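Local atomic coordinates of putative cytidylyltransferase (Burkholderia pseudomallei, PDB entry 5X9Q), a protein that probably catalyses the transfer of an adenylyl group from ATP to D-glycero-beta-D-manno-heptose 1-phosphate, giving ADP-heptose and diphosphate. Residues L56-A61 with H157-T162; F40-F45 with K112-L117; L142-G145 with R149-A152. All coordinates share one frame; numbering follows the deposited sequence.

Contact 1 of 3, residues L56-A61 with H157-T162; sequences LADAKA and HDRSTT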
loop_
_atom_site.group_PDB
_atom_site.type_symbol
_atom_site.label_atom_id
_atom_site.label_comp_id
_atom_site.label_asym_id
_atom_site.label_seq_id
_atom_site.Cartn_x
_atom_site.Cartn_y
_atom_site.Cartn_z
ATOM N N LEU A 56 -9.966 2.570 0.316
ATOM C CA LEU A 56 -9.698 2.375 -1.109
ATOM C C LEU A 56 -10.178 0.993 -1.568
ATOM O O LEU A 56 -10.621 0.818 -2.702
ATOM C CB LEU A 56 -8.206 2.540 -1.403
ATOM C CG LEU A 56 -7.706 3.975 -1.582
ATOM C CD1 LEU A 56 -6.272 3.985 -2.090
ATOM C CD2 LEU A 56 -8.618 4.748 -2.523
ATOM N N ALA A 57 -10.080 0.022 -0.665
ATOM C CA ALA A 57 -10.486 -1.363 -0.900
ATOM C C ALA A 57 -11.995 -1.536 -0.926
ATOM O O ALA A 57 -12.516 -2.196 -1.820
ATOM C CB ALA A 57 -9.846 -2.290 0.139
ATOM N N ASP A 58 -12.686 -0.881 0.001
ATOM C CA ASP A 58 -14.140 -0.928 0.045
ATOM C C ASP A 58 -14.749 -0.243 -1.185
ATOM O O ASP A 58 -15.762 -0.705 -1.714
ATOM C CB ASP A 58 -14.660 -0.272 1.326
ATOM C CG ASP A 58 -14.503 -1.163 2.541
ATOM O OD1 ASP A 58 -14.256 -2.375 2.365
ATOM O OD2 ASP A 58 -14.626 -0.651 3.675
ATOM N N ALA A 59 -14.139 0.853 -1.639
ATOM C CA ALA A 59 -14.648 1.569 -2.806
ATOM C C ALA A 59 -14.544 0.634 -4.003
ATOM O O ALA A 59 -15.493 0.527 -4.789
ATOM C CB ALA A 59 -13.859 2.875 -3.051
ATOM N N LYS A 60 -13.425 -0.095 -4.098
ATOM C CA LYS A 60 -13.233 -1.066 -5.185
ATOM C C LYS A 60 -14.330 -2.131 -5.137
ATOM O O LYS A 60 -14.843 -2.533 -6.168
ATOM C CB LYS A 60 -11.849 -1.747 -5.108
ATOM C CG LYS A 60 -11.636 -2.823 -6.185
ATOM C CD LYS A 60 -11.863 -2.217 -7.571
ATOM C CE LYS A 60 -11.773 -3.244 -8.706
ATOM N NZ LYS A 60 -10.406 -3.681 -9.098
ATOM N N ALA A 61 -14.687 -2.558 -3.933
ATOM C CA ALA A 61 -15.702 -3.588 -3.724
ATOM C C ALA A 61 -17.115 -3.162 -4.152
ATOM O O ALA A 61 -17.984 -4.016 -4.367
ATOM C CB ALA A 61 -15.719 -3.997 -2.253
ATOM N N HIS A 157 -13.906 1.460 10.341
ATOM C CA HIS A 157 -15.158 0.928 10.834
ATOM C C HIS A 157 -14.890 -0.541 11.117
ATOM O O HIS A 157 -14.007 -1.147 10.510
ATOM C CB HIS A 157 -16.262 1.079 9.790
ATOM C CG HIS A 157 -15.850 0.658 8.412
ATOM N ND1 HIS A 157 -15.068 1.445 7.596
ATOM C CD2 HIS A 157 -16.114 -0.468 7.708
ATOM C CE1 HIS A 157 -14.867 0.823 6.448
ATOM N NE2 HIS A 157 -15.491 -0.340 6.490
ATOM N N ASP A 158 -15.648 -1.111 12.043
ATOM C CA ASP A 158 -15.472 -2.489 12.412
ATOM C C ASP A 158 -16.272 -3.300 11.435
ATOM O O ASP A 158 -17.502 -3.259 11.407
ATOM C CB ASP A 158 -15.913 -2.777 13.868
ATOM C CG ASP A 158 -15.548 -4.182 14.381
ATOM O OD1 ASP A 158 -14.949 -5.021 13.652
ATOM O OD2 ASP A 158 -15.877 -4.422 15.572
ATOM N N ARG A 159 -15.528 -4.054 10.601
ATOM C CA ARG A 159 -16.081 -4.892 9.579
ATOM C C ARG A 159 -16.121 -6.351 9.971
ATOM O O ARG A 159 -15.435 -6.827 10.885
ATOM C CB ARG A 159 -15.296 -4.796 8.249
ATOM C CG ARG A 159 -15.415 -3.467 7.511
ATOM C CD ARG A 159 -14.906 -3.473 6.067
ATOM N NE ARG A 159 -13.441 -3.771 6.060
ATOM C CZ ARG A 159 -12.520 -2.768 6.216
ATOM N NH1 ARG A 159 -12.888 -1.454 6.341
ATOM N NH2 ARG A 159 -11.191 -3.081 6.222
ATOM N N SER A 160 -16.979 -7.116 9.262
ATOM C CA SER A 160 -17.103 -8.525 9.493
ATOM C C SER A 160 -15.882 -9.199 8.950
ATOM O O SER A 160 -15.352 -10.078 9.633
ATOM C CB SER A 160 -18.329 -9.148 8.814
ATOM O OG SER A 160 -19.514 -8.658 9.419
ATOM N N THR A 161 -15.363 -8.732 7.765
ATOM C CA THR A 161 -14.207 -9.357 7.165
ATOM C C THR A 161 -13.033 -9.145 8.056
ATOM O O THR A 161 -12.289 -10.126 8.249
ATOM C CB THR A 161 -13.957 -8.926 5.754
ATOM O OG1 THR A 161 -15.088 -9.296 4.983
ATOM C CG2 THR A 161 -12.708 -9.600 5.153
ATOM N N THR A 162 -12.855 -7.882 8.595
ATOM C CA THR A 162 -11.748 -7.842 9.551
ATOM C C THR A 162 -11.764 -8.778 10.761
ATOM O O THR A 162 -10.788 -9.478 11.030
ATOM C CB THR A 162 -11.549 -6.397 10.053
ATOM O OG1 THR A 162 -10.279 -6.288 10.709
ATOM C CG2 THR A 162 -12.653 -6.013 11.024
#
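Asp58 reaches out from helix 50-62 to meet His157 and Arg159, and one carboxylate oxygen, OD2, does most of the work. The hydrogen bonding comes down to a single weak link: His157 NE2 donates to Asp58 OD2 over 3.0 Å, but the N-H...O angle of 123° is far from straight. OD2 lies in the plane of the imidazole at its edge, and sits almost as near to His157 CE1, at 3.1 Å, which explains the bent angle. The two side chains come from opposite directions, and the His157 chi1 of 46° helps turn the NE2/CE1 edge to Asp58.

The ionic component is a salt bridge from Asp58 OD2 to Arg159 NH1 at 3.3 Å. Carboxylate and guanidinium planes are turned 88° apart and the oxygen lies well out of the guanidinium plane, so the attraction is one of charge without a directed N-H. Asp58 OD1 lies over one guanidinium face.

Arg159 holds the N-cap position of helix 160-171; His157 lies in the loop leading to it. The backbones stay well apart, with 10.5 Å between Asp58 CA and Arg159 CA, and only 95 Å² is buried. Ala15 of the second subunit packs on Arg159, and Phe17 of that subunit on Ala57. The pairing joins helix 50-62 to the loop and start of helix 160-171 at the surface, beside the subunit interface.

Contact 2 of 3, residues F40-F45 with K112-L117; sequences FTNGVF and KTPVSL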
loop_
_atom_site.group_PDB
_atom_site.type_symbol
_atom_site.label_atom_id
_atom_site.label_comp_id
_atom_site.label_asym_id
_atom_site.label_seq_id
_atom_site.Cartn_x
_atom_site.Cartn_y
_atom_site.Cartn_z
ATOM N N PHE A 40 -15.115 6.187 -8.690
ATOM C CA PHE A 40 -14.156 7.270 -8.660
ATOM C C PHE A 40 -13.976 7.776 -7.259
ATOM O O PHE A 40 -14.944 7.832 -6.493
ATOM C CB PHE A 40 -14.593 8.429 -9.553
ATOM C CG PHE A 40 -13.610 9.564 -9.576
ATOM C CD1 PHE A 40 -13.626 10.555 -8.596
ATOM C CD2 PHE A 40 -12.658 9.632 -10.572
ATOM C CE1 PHE A 40 -12.705 11.577 -8.610
ATOM C CE2 PHE A 40 -11.728 10.668 -10.595
ATOM C CZ PHE A 40 -11.751 11.633 -9.612
ATOM N N THR A 41 -12.729 8.130 -6.928
ATOM C CA THR A 41 -12.439 8.888 -5.727
ATOM C C THR A 41 -11.227 9.813 -5.939
ATOM O O THR A 41 -10.446 9.627 -6.860
ATOM C CB THR A 41 -12.177 7.958 -4.540
ATOM O OG1 THR A 41 -12.290 8.714 -3.331
ATOM C CG2 THR A 41 -10.772 7.351 -4.614
ATOM N N ASN A 42 -11.049 10.791 -5.068
ATOM C CA ASN A 42 -9.945 11.708 -5.209
ATOM C C ASN A 42 -9.362 12.068 -3.859
ATOM O O ASN A 42 -10.020 11.892 -2.823
ATOM C CB ASN A 42 -10.356 12.989 -5.931
ATOM C CG ASN A 42 -11.419 13.764 -5.182
ATOM O OD1 ASN A 42 -11.143 14.827 -4.641
ATOM N ND2 ASN A 42 -12.648 13.258 -5.184
ATOM N N GLY A 43 -8.120 12.551 -3.875
ATOM C CA GLY A 43 -7.472 12.961 -2.642
ATOM C C GLY A 43 -6.031 13.387 -2.828
ATOM O O GLY A 43 -5.455 13.316 -3.913
ATOM N N VAL A 44 -5.433 13.855 -1.749
ATOM C CA VAL A 44 -4.043 14.245 -1.809
ATOM C C VAL A 44 -3.191 12.987 -1.648
ATOM O O VAL A 44 -2.268 12.735 -2.430
ATOM C CB VAL A 44 -3.714 15.306 -0.732
ATOM C CG1 VAL A 44 -2.255 15.634 -0.786
ATOM C CG2 VAL A 44 -4.571 16.564 -0.991
ATOM N N PHE A 45 -3.553 12.196 -0.645
ATOM C CA PHE A 45 -2.871 10.963 -0.314
ATOM C C PHE A 45 -1.372 11.209 -0.120
ATOM O O PHE A 45 -0.558 10.478 -0.696
ATOM C CB PHE A 45 -3.111 9.915 -1.406
ATOM C CG PHE A 45 -4.561 9.539 -1.581
ATOM C CD1 PHE A 45 -5.185 8.697 -0.683
ATOM C CD2 PHE A 45 -5.287 10.006 -2.654
ATOM C CE1 PHE A 45 -6.517 8.340 -0.841
ATOM C CE2 PHE A 45 -6.619 9.644 -2.824
ATOM C CZ PHE A 45 -7.230 8.816 -1.913
ATOM N N LYS A 112 -8.532 23.129 -8.546
ATOM C CA LYS A 112 -8.677 23.095 -7.099
ATOM C C LYS A 112 -9.657 22.003 -6.659
ATOM O O LYS A 112 -9.512 21.425 -5.581
ATOM C CB LYS A 112 -9.165 24.460 -6.599
ATOM C CG LYS A 112 -9.292 24.586 -5.087
ATOM C CD LYS A 112 -9.650 26.006 -4.675
ATOM C CE LYS A 112 -10.833 26.531 -5.479
ATOM N NZ LYS A 112 -11.304 27.847 -4.942
ATOM N N THR A 113 -10.646 21.713 -7.505
ATOM C CA THR A 113 -11.620 20.684 -7.199
ATOM C C THR A 113 -11.619 19.651 -8.318
ATOM O O THR A 113 -11.215 19.942 -9.447
ATOM C CB THR A 113 -13.046 21.282 -7.023
ATOM O OG1 THR A 113 -13.608 21.623 -8.294
ATOM C CG2 THR A 113 -13.018 22.502 -6.095
ATOM N N PRO A 114 -12.094 18.442 -8.022
ATOM C CA PRO A 114 -12.100 17.422 -9.070
ATOM C C PRO A 114 -13.282 17.462 -10.045
ATOM O O PRO A 114 -13.449 16.496 -10.814
ATOM C CB PRO A 114 -12.124 16.119 -8.274
ATOM C CG PRO A 114 -12.605 16.471 -6.883
ATOM C CD PRO A 114 -12.656 17.953 -6.752
ATOM N N VAL A 115 -14.060 18.548 -10.047
ATOM C CA VAL A 115 -15.286 18.605 -10.851
ATOM C C VAL A 115 -15.069 18.408 -12.352
ATOM O O VAL A 115 -15.785 17.628 -12.977
ATOM C CB VAL A 115 -16.057 19.924 -10.624
ATOM C CG1 VAL A 115 -17.193 20.060 -11.625
ATOM C CG2 VAL A 115 -16.597 19.955 -9.193
ATOM N N SER A 116 -14.112 19.092 -12.957
ATOM C CA SER A 116 -13.954 18.910 -14.400
ATOM C C SER A 116 -13.323 17.549 -14.688
ATOM O O SER A 116 -13.575 16.970 -15.746
ATOM C CB SER A 116 -13.091 20.012 -15.037
ATOM O OG SER A 116 -11.711 19.761 -14.798
ATOM N N LEU A 117 -12.478 17.043 -13.786
ATOM C CA LEU A 117 -11.952 15.690 -13.991
ATOM C C LEU A 117 -13.124 14.686 -13.970
ATOM O O LEU A 117 -13.282 13.882 -14.893
ATOM C CB LEU A 117 -10.898 15.321 -12.944
ATOM C CG LEU A 117 -10.385 13.869 -12.966
ATOM C CD1 LEU A 117 -9.743 13.450 -14.289
ATOM C CD2 LEU A 117 -9.397 13.660 -11.856
#
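Phe40 and Leu117 supply the apolar half of this contact, Asn42 and Pro114 the other half, and the two pairs lie one after the other along strand 38-43. In the first, the methyl CD2 of Leu117 approaches the far end of the phenyl ring, 3.8 Å from Phe40 CZ and 4.0 Å from Phe40 CE2. It lies near the ring plane, so the methyl meets the edge of the aromatic group and does not cover a face. Phe40 CG is anti to the backbone N (chi1 -179°), which extends the ring away from the strand toward the helix.

The second pair sets an amide against the aliphatic edge of a proline ring. Asn42 OD1 lies 3.1 Å from Pro114 CG, a close approach, and the amide carbon of the same residue, Asn42 CG, is 3.4 Å from Pro114 CG. Asn42 and Pro114 cross at about a right angle, with the amide against the CG corner of the pyrrolidine. The two meet as close packing, without a conventional hydrogen bond, and here the backbones come closest, 7.2 Å from Asn42 CA to Pro114 CA.

Pro114 is the N-cap residue of helix 115-121, so the packing lies where that helix begins, on the face of the sheet. Phe109 of strand 105-109 touches Asn42, Pro114 and Leu117, and Val107 adds to the cover of Leu117. Helix 115-121 connects edge strand 105-109 to strand 125-129, passing over central strand 38-43: the crossover in the 3-2-1-4-5 parallel sheet of the Rossmann-like nucleotidyltransferase fold (HUP clan).

Contact 3 of 3, residues L142-G145 with R149-A152; sequences LVRG and RALA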
loop_
_atom_site.group_PDB
_atom_site.type_symbol
_atom_site.label_atom_id
_atom_site.label_comp_id
_atom_site.label_asym_id
_atom_site.label_seq_id
_atom_site.Cartn_x
_atom_site.Cartn_y
_atom_site.Cartn_z
ATOM N N LEU A 142 -22.957 16.659 -9.547
ATOM C CA LEU A 142 -22.587 16.355 -10.919
ATOM C C LEU A 142 -22.910 14.903 -11.240
ATOM O O LEU A 142 -23.635 14.620 -12.204
ATOM C CB LEU A 142 -21.102 16.628 -11.167
ATOM C CG LEU A 142 -20.634 16.313 -12.598
ATOM C CD1 LEU A 142 -21.295 17.222 -13.625
ATOM C CD2 LEU A 142 -19.118 16.413 -12.707
ATOM N N VAL A 143 -22.416 13.985 -10.404
ATOM C CA VAL A 143 -22.589 12.562 -10.682
ATOM C C VAL A 143 -24.049 12.117 -10.584
ATOM O O VAL A 143 -24.554 11.374 -11.450
ATOM C CB VAL A 143 -21.734 11.706 -9.727
ATOM C CG1 VAL A 143 -22.073 10.236 -9.890
ATOM C CG2 VAL A 143 -20.286 11.933 -10.018
ATOM N N ARG A 144 -24.731 12.562 -9.532
ATOM C CA ARG A 144 -26.149 12.231 -9.389
ATOM C C ARG A 144 -26.941 12.825 -10.529
ATOM O O ARG A 144 -27.975 12.274 -10.915
ATOM C CB ARG A 144 -26.714 12.729 -8.060
ATOM C CG ARG A 144 -26.244 11.960 -6.858
ATOM C CD ARG A 144 -26.525 12.734 -5.606
ATOM N NE ARG A 144 -26.192 11.937 -4.444
ATOM C CZ ARG A 144 -26.108 12.402 -3.206
ATOM N NH1 ARG A 144 -26.306 13.689 -2.954
ATOM N NH2 ARG A 144 -25.821 11.565 -2.216
ATOM N N GLY A 145 -26.436 13.933 -11.077
ATOM C CA GLY A 145 -27.116 14.630 -12.157
ATOM C C GLY A 145 -27.370 13.711 -13.339
ATOM O O GLY A 145 -28.392 13.859 -14.020
ATOM N N ARG A 149 -24.303 7.420 -8.365
ATOM C CA ARG A 149 -24.444 7.433 -6.912
ATOM C C ARG A 149 -23.238 8.078 -6.299
ATOM O O ARG A 149 -22.144 8.021 -6.855
ATOM C CB ARG A 149 -24.621 6.030 -6.329
ATOM C CG ARG A 149 -25.936 5.345 -6.732
ATOM C CD ARG A 149 -25.734 4.240 -7.764
ATOM N NE ARG A 149 -25.582 2.927 -7.142
ATOM C CZ ARG A 149 -25.042 1.853 -7.723
ATOM N NH1 ARG A 149 -24.991 0.713 -7.052
ATOM N NH2 ARG A 149 -24.572 1.898 -8.971
ATOM N N ALA A 150 -23.451 8.705 -5.154
ATOM C CA ALA A 150 -22.396 9.393 -4.447
ATOM C C ALA A 150 -22.516 9.033 -2.985
ATOM O O ALA A 150 -23.602 9.063 -2.428
ATOM C CB ALA A 150 -22.509 10.891 -4.659
ATOM N N LEU A 151 -21.419 8.649 -2.359
ATOM C CA LEU A 151 -21.528 8.233 -0.980
ATOM C C LEU A 151 -20.220 8.343 -0.249
ATOM O O LEU A 151 -19.152 8.331 -0.854
ATOM C CB LEU A 151 -22.081 6.817 -0.909
ATOM C CG LEU A 151 -21.300 5.677 -1.535
ATOM C CD1 LEU A 151 -20.539 4.883 -0.479
ATOM C CD2 LEU A 151 -22.289 4.815 -2.314
ATOM N N ALA A 152 -20.306 8.469 1.071
ATOM C CA ALA A 152 -19.126 8.579 1.915
ATOM C C ALA A 152 -18.884 7.231 2.570
ATOM O O ALA A 152 -19.828 6.565 2.993
ATOM C CB ALA A 152 -19.321 9.659 2.967
HETATM O O HOH W 1 -26.565 8.840 -4.156
#
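Arg144 lays its guanidinium end beside Ala150, although its side chain starts out across the line between the segments. CG stands anti to the carbonyl carbon (chi1 -72°) and the chain is extended from CG to NE, which carries the charged group along to the strand. There NE passes 3.8 Å from Ala150 CB, so the methyl, which points toward the helix, packs against the polar end of the arginine. NH2 goes on to Ala150 O, 3.4 Å away, in a weak hydrogen bond with an N-H...O angle of 134°; the oxygen approaches the guanidinium obliquely. A water adds a second route between the same residues, accepting from Arg144 NE at 3.1 Å and from Ala150 N at 3.3 Å. The guanidinium has a stronger partner beyond the two segments: NH1 forms a salt bridge with Asp135, which helps to fix the direction of the group.

These elements belong to a beta-alpha-beta unit made of strand 125-129, helix 138-145 and strand 149-153, the last being the outermost strand on its side of the parallel sheet. The tight return from helix to strand brings Arg144 CA within 5.7 Å of Arg149 CA.

Val143, one residue back on the helix, presents a methyl to the strand backbone. Its CG1, anti to the backbone N (chi1 172°), lies 3.8 Å from Arg149 O and 3.9 Å from Arg149 N, so it meets main chain and not a side chain. Arg149 itself points away from the helix, while Ile118 of helix 115-121 and Leu126 of strand 125-129 pack on Val143.

In the fold
Contacts 2 and 3 reach the same parallel sheet, their centres 13 Å apart, and touch where Leu142 CD2 packs 3.6 Å from Val115 O. Contact 1, a surface contact, has its centre 21 Å from that of contact 2 and 20 Å from that of contact 3. It nevertheless touches contact 2 through Leu56 CD2 and Thr41 CG2, at 4.0 Å, but stays about 7 Å from contact 3 between nearest atoms. Strand 38-43 of contact 2 runs into the loop leading to helix 50-62, which carries contact 1. That loop and helix start hold the HxGH signature ending at His52, whose ring meets Phe45; in this family the motif binds ATP, so contacts 1 and 2 probably share elements bordering the nucleotide site.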